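Local coordinates for Esterase/lipase (Lactobacillus rhamnosus, PDB 4N5H), which probably hydrolyses carboxylic esters, and may also transfer their acyl groups, as an esterase of the alpha/beta-hydrolase fold, at residues A[233-242]-A[261-270]. The protein carries 1 engineered substitution. Residues are numbered along the deposited sequence; the frame is centred on the assembly and turned at random.
Sequences PPFMLIGGQN and VTYTTKLWPA. With IPA (isopropyl alcohol), chain B.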
loop_
_atom_site.group_PDB
_atom_site.type_symbol
_atom_site.label_atom_id
_atom_site.label_comp_id
_atom_site.label_asym_id
_atom_site.label_seq_id
_atom_site.Cartn_x
_atom_site.Cartn_y
_atom_site.Cartn_z
ATOM N N PRO A 233 26.728 2.365 34.053
ATOM C CA PRO A 233 27.384 2.506 32.797
ATOM C C PRO A 233 27.533 3.973 32.395
ATOM O O PRO A 233 26.822 4.870 32.912
ATOM C CB PRO A 233 26.402 1.773 31.813
ATOM C CG PRO A 233 25.144 1.702 32.511
ATOM C CD PRO A 233 25.352 1.875 33.967
ATOM N N PRO A 234 28.294 4.190 31.331
ATOM C CA PRO A 234 28.321 5.518 30.732
ATOM C C PRO A 234 26.996 5.831 29.980
ATOM O O PRO A 234 26.311 4.898 29.561
ATOM C CB PRO A 234 29.443 5.469 29.732
ATOM C CG PRO A 234 29.952 4.096 29.806
ATOM C CD PRO A 234 29.091 3.229 30.606
ATOM N N PHE A 235 26.657 7.113 30.003
ATOM C CA PHE A 235 25.465 7.675 29.375
ATOM C C PHE A 235 25.860 8.543 28.213
ATOM O O PHE A 235 26.993 9.091 28.113
ATOM C CB PHE A 235 24.635 8.488 30.300
ATOM C CG PHE A 235 23.818 7.640 31.281
ATOM C CD1 PHE A 235 24.417 6.950 32.320
ATOM C CD2 PHE A 235 22.426 7.516 31.154
ATOM C CE1 PHE A 235 23.656 6.171 33.200
ATOM C CE2 PHE A 235 21.715 6.785 32.054
ATOM C CZ PHE A 235 22.297 6.072 33.046
ATOM N N MET A 236 24.912 8.691 27.267
ATOM C CA MET A 236 25.070 9.699 26.187
ATOM C C MET A 236 23.769 10.468 26.076
ATOM O O MET A 236 22.664 9.831 25.953
ATOM C CB MET A 236 25.405 9.037 24.877
ATOM C CG MET A 236 25.591 10.000 23.729
ATOM S SD MET A 236 25.966 9.159 22.198
ATOM C CE MET A 236 26.128 10.580 21.089
ATOM N N LEU A 237 23.827 11.775 26.173
ATOM C CA LEU A 237 22.647 12.591 26.191
ATOM C C LEU A 237 22.572 13.329 24.861
ATOM O O LEU A 237 23.490 14.065 24.513
ATOM C CB LEU A 237 22.648 13.600 27.333
ATOM C CG LEU A 237 21.536 14.598 27.380
ATOM C CD1 LEU A 237 20.190 13.852 27.511
ATOM C CD2 LEU A 237 21.754 15.563 28.570
ATOM N N ILE A 238 21.475 13.076 24.156
ATOM C CA ILE A 238 21.175 13.589 22.813
ATOM C C ILE A 238 19.977 14.467 22.847
ATOM O O ILE A 238 18.950 14.126 23.432
ATOM C CB ILE A 238 20.959 12.404 21.866
ATOM C CG1 ILE A 238 22.221 11.574 21.745
ATOM C CG2 ILE A 238 20.439 12.841 20.510
ATOM C CD1 ILE A 238 22.014 10.181 21.152
ATOM N N GLY A 239 20.050 15.607 22.138
ATOM C CA GLY A 239 18.913 16.519 22.084
ATOM C C GLY A 239 19.366 17.849 21.553
ATOM O O GLY A 239 20.215 17.901 20.622
ATOM N N GLY A 240 18.795 18.923 22.086
ATOM C CA GLY A 240 19.218 20.228 21.625
ATOM C C GLY A 240 18.355 21.332 22.102
ATOM O O GLY A 240 17.274 21.134 22.666
ATOM N N GLN A 241 18.807 22.584 21.834
ATOM C CA GLN A 241 18.096 23.733 22.310
ATOM C C GLN A 241 16.759 23.964 21.650
ATOM O O GLN A 241 15.944 24.677 22.229
ATOM C CB GLN A 241 18.984 24.981 22.074
ATOM C CG GLN A 241 20.269 24.856 22.808
ATOM C CD GLN A 241 21.062 26.143 22.759
ATOM O OE1 GLN A 241 21.283 26.708 21.696
ATOM N NE2 GLN A 241 21.553 26.562 23.922
ATOM N N ASN A 242 16.415 23.315 20.522
ATOM C CA ASN A 242 15.101 23.355 19.967
ATOM C C ASN A 242 14.206 22.168 20.357
ATOM O O ASN A 242 13.098 22.026 19.865
ATOM C CB ASN A 242 15.146 23.553 18.426
ATOM C CG ASN A 242 15.159 25.028 18.069
ATOM O OD1 ASN A 242 14.252 25.746 18.460
ATOM N ND2 ASN A 242 16.203 25.489 17.425
ATOM N N VAL A 261 28.321 10.769 37.246
ATOM C CA VAL A 261 28.000 9.901 36.101
ATOM C C VAL A 261 28.966 10.164 34.985
ATOM O O VAL A 261 29.244 11.359 34.706
ATOM C CB VAL A 261 26.522 10.190 35.677
ATOM C CG1 VAL A 261 26.145 9.378 34.463
ATOM C CG2 VAL A 261 25.579 9.843 36.816
ATOM N N THR A 262 29.437 9.114 34.335
ATOM C CA THR A 262 30.264 9.197 33.129
ATOM C C THR A 262 29.328 9.465 31.950
ATOM O O THR A 262 28.422 8.656 31.748
ATOM C CB THR A 262 31.101 7.967 32.897
ATOM O OG1 THR A 262 31.952 7.830 34.047
ATOM C CG2 THR A 262 31.916 8.126 31.682
ATOM N N TYR A 263 29.545 10.575 31.256
ATOM C CA TYR A 263 28.666 10.881 30.086
ATOM C C TYR A 263 29.348 11.656 29.009
ATOM O O TYR A 263 30.351 12.351 29.241
ATOM C CB TYR A 263 27.368 11.545 30.547
ATOM C CG TYR A 263 27.530 12.940 31.001
ATOM C CD1 TYR A 263 27.422 13.997 30.117
ATOM C CD2 TYR A 263 27.867 13.235 32.344
ATOM C CE1 TYR A 263 27.583 15.291 30.563
ATOM C CE2 TYR A 263 28.035 14.527 32.783
ATOM C CZ TYR A 263 27.883 15.553 31.919
ATOM O OH TYR A 263 28.041 16.895 32.276
ATOM N N THR A 264 28.769 11.565 27.793
ATOM C CA THR A 264 29.029 12.487 26.696
ATOM C C THR A 264 27.705 13.033 26.200
ATOM O O THR A 264 26.613 12.573 26.606
ATOM C CB THR A 264 29.753 11.773 25.560
ATOM O OG1 THR A 264 28.954 10.618 25.061
ATOM C CG2 THR A 264 31.123 11.236 25.991
ATOM N N THR A 265 27.764 14.055 25.353
ATOM C CA THR A 265 26.586 14.710 24.863
ATOM C C THR A 265 26.655 14.891 23.384
ATOM O O THR A 265 27.729 14.984 22.802
ATOM C CB THR A 265 26.332 16.073 25.494
ATOM O OG1 THR A 265 27.435 16.960 25.106
ATOM C CG2 THR A 265 26.230 16.011 26.996
ATOM N N LYS A 266 25.479 15.004 22.789
ATOM C CA LYS A 266 25.304 15.461 21.388
ATOM C C LYS A 266 24.092 16.356 21.420
ATOM O O LYS A 266 22.988 15.929 21.136
ATOM C CB LYS A 266 25.168 14.325 20.380
ATOM C CG LYS A 266 24.960 14.774 18.930
ATOM C CD LYS A 266 26.182 14.985 18.200
ATOM C CE LYS A 266 25.957 15.148 16.689
ATOM N NZ LYS A 266 27.285 15.706 16.329
ATOM N N LEU A 267 24.286 17.609 21.822
ATOM C CA LEU A 267 23.181 18.576 22.006
ATOM C C LEU A 267 23.311 19.622 20.941
ATOM O O LEU A 267 24.335 20.347 20.886
ATOM C CB LEU A 267 23.306 19.221 23.384
ATOM C CG LEU A 267 22.975 18.266 24.533
ATOM C CD1 LEU A 267 23.528 18.817 25.837
ATOM C CD2 LEU A 267 21.488 18.009 24.636
ATOM N N TRP A 268 22.329 19.712 20.080
ATOM C CA TRP A 268 22.393 20.608 18.976
ATOM C C TRP A 268 22.082 22.052 19.453
ATOM O O TRP A 268 21.056 22.300 20.132
ATOM C CB TRP A 268 21.391 20.114 17.902
ATOM C CG TRP A 268 21.841 18.858 17.218
ATOM C CD1 TRP A 268 21.680 17.546 17.641
ATOM C CD2 TRP A 268 22.593 18.793 15.983
ATOM N NE1 TRP A 268 22.226 16.709 16.725
ATOM C CE2 TRP A 268 22.783 17.424 15.703
ATOM C CE3 TRP A 268 23.067 19.758 15.077
ATOM C CZ2 TRP A 268 23.468 16.986 14.598
ATOM C CZ3 TRP A 268 23.761 19.310 13.959
ATOM C CH2 TRP A 268 23.930 17.964 13.719
ATOM N N PRO A 269 22.845 23.025 18.942
ATOM C CA PRO A 269 22.513 24.431 19.255
ATOM C C PRO A 269 21.313 24.954 18.485
ATOM O O PRO A 269 20.999 24.491 17.370
ATOM C CB PRO A 269 23.789 25.161 18.829
ATOM C CG PRO A 269 24.320 24.390 17.731
ATOM C CD PRO A 269 24.008 22.907 18.026
ATOM N N ALA A 270 20.695 25.991 18.993
ATOM C CA ALA A 270 19.561 26.607 18.322
ATOM C C ALA A 270 19.887 27.063 16.918
ATOM O O ALA A 270 19.056 26.988 16.033
ATOM C CB ALA A 270 18.971 27.754 19.141
HETATM C C1 IPA B . 27.274 20.145 16.042
HETATM C C2 IPA B . 26.801 19.378 17.314
HETATM C C3 IPA B . 25.415 18.942 17.259
HETATM O O2 IPA B . 27.358 18.104 17.518
HETATM O O HOH W 1 28.322 6.435 34.773
HETATM O O HOH W 2 29.210 8.323 26.620
HETATM O O HOH W 3 18.424 23.384 16.778
HETATM O O HOH W 4 16.308 28.009 15.444
#
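Strands 235-240 and 263-268 are the two ends of a right-handed beta-alpha-beta crossover through helix 246-258, of the kind that builds the parallel part of the alpha/beta-hydrolase sheet, and they run parallel within 6°. Phe235, Leu237 and Gly239 each work both ways, donating through N and accepting on O: Leu237 N donates to Thr264 O (2.9 Å), while Leu237 O receives Lys266 N. The ladder ends with Gln241 N on Trp268 O, almost in line with the carbonyl (173°). One step on, the Gln241 side chain takes over from the backbone: its extended chain brings OE1 to Ala270 N (2.9 Å), which lies in the amide plane on a lone pair.

On the face bearing Met236 and Trp268, the thioether chain runs fully extended, CG anti to N (chi1 -180°), and lays CE against Lys266 CB at 3.9 Å. The Trp268 indole turns its CD1 edge to Gly239 O (3.3 Å), the carbonyl that also accepts Trp268 N, while NE1 binds Thr293 of helix 288-311. A leucine in place of Trp268 would probably leave Thr293 without its indole donor and Gly239 O without its edge contact. On the other face, Leu267 CD2 lies 3.7 Å from Gly239 C, over a backbone with no side chain. Main-chain bonds thus fix the register, and Gln241 prolongs the pairing just before Asp243 of a probable Ser-His-Asp triad.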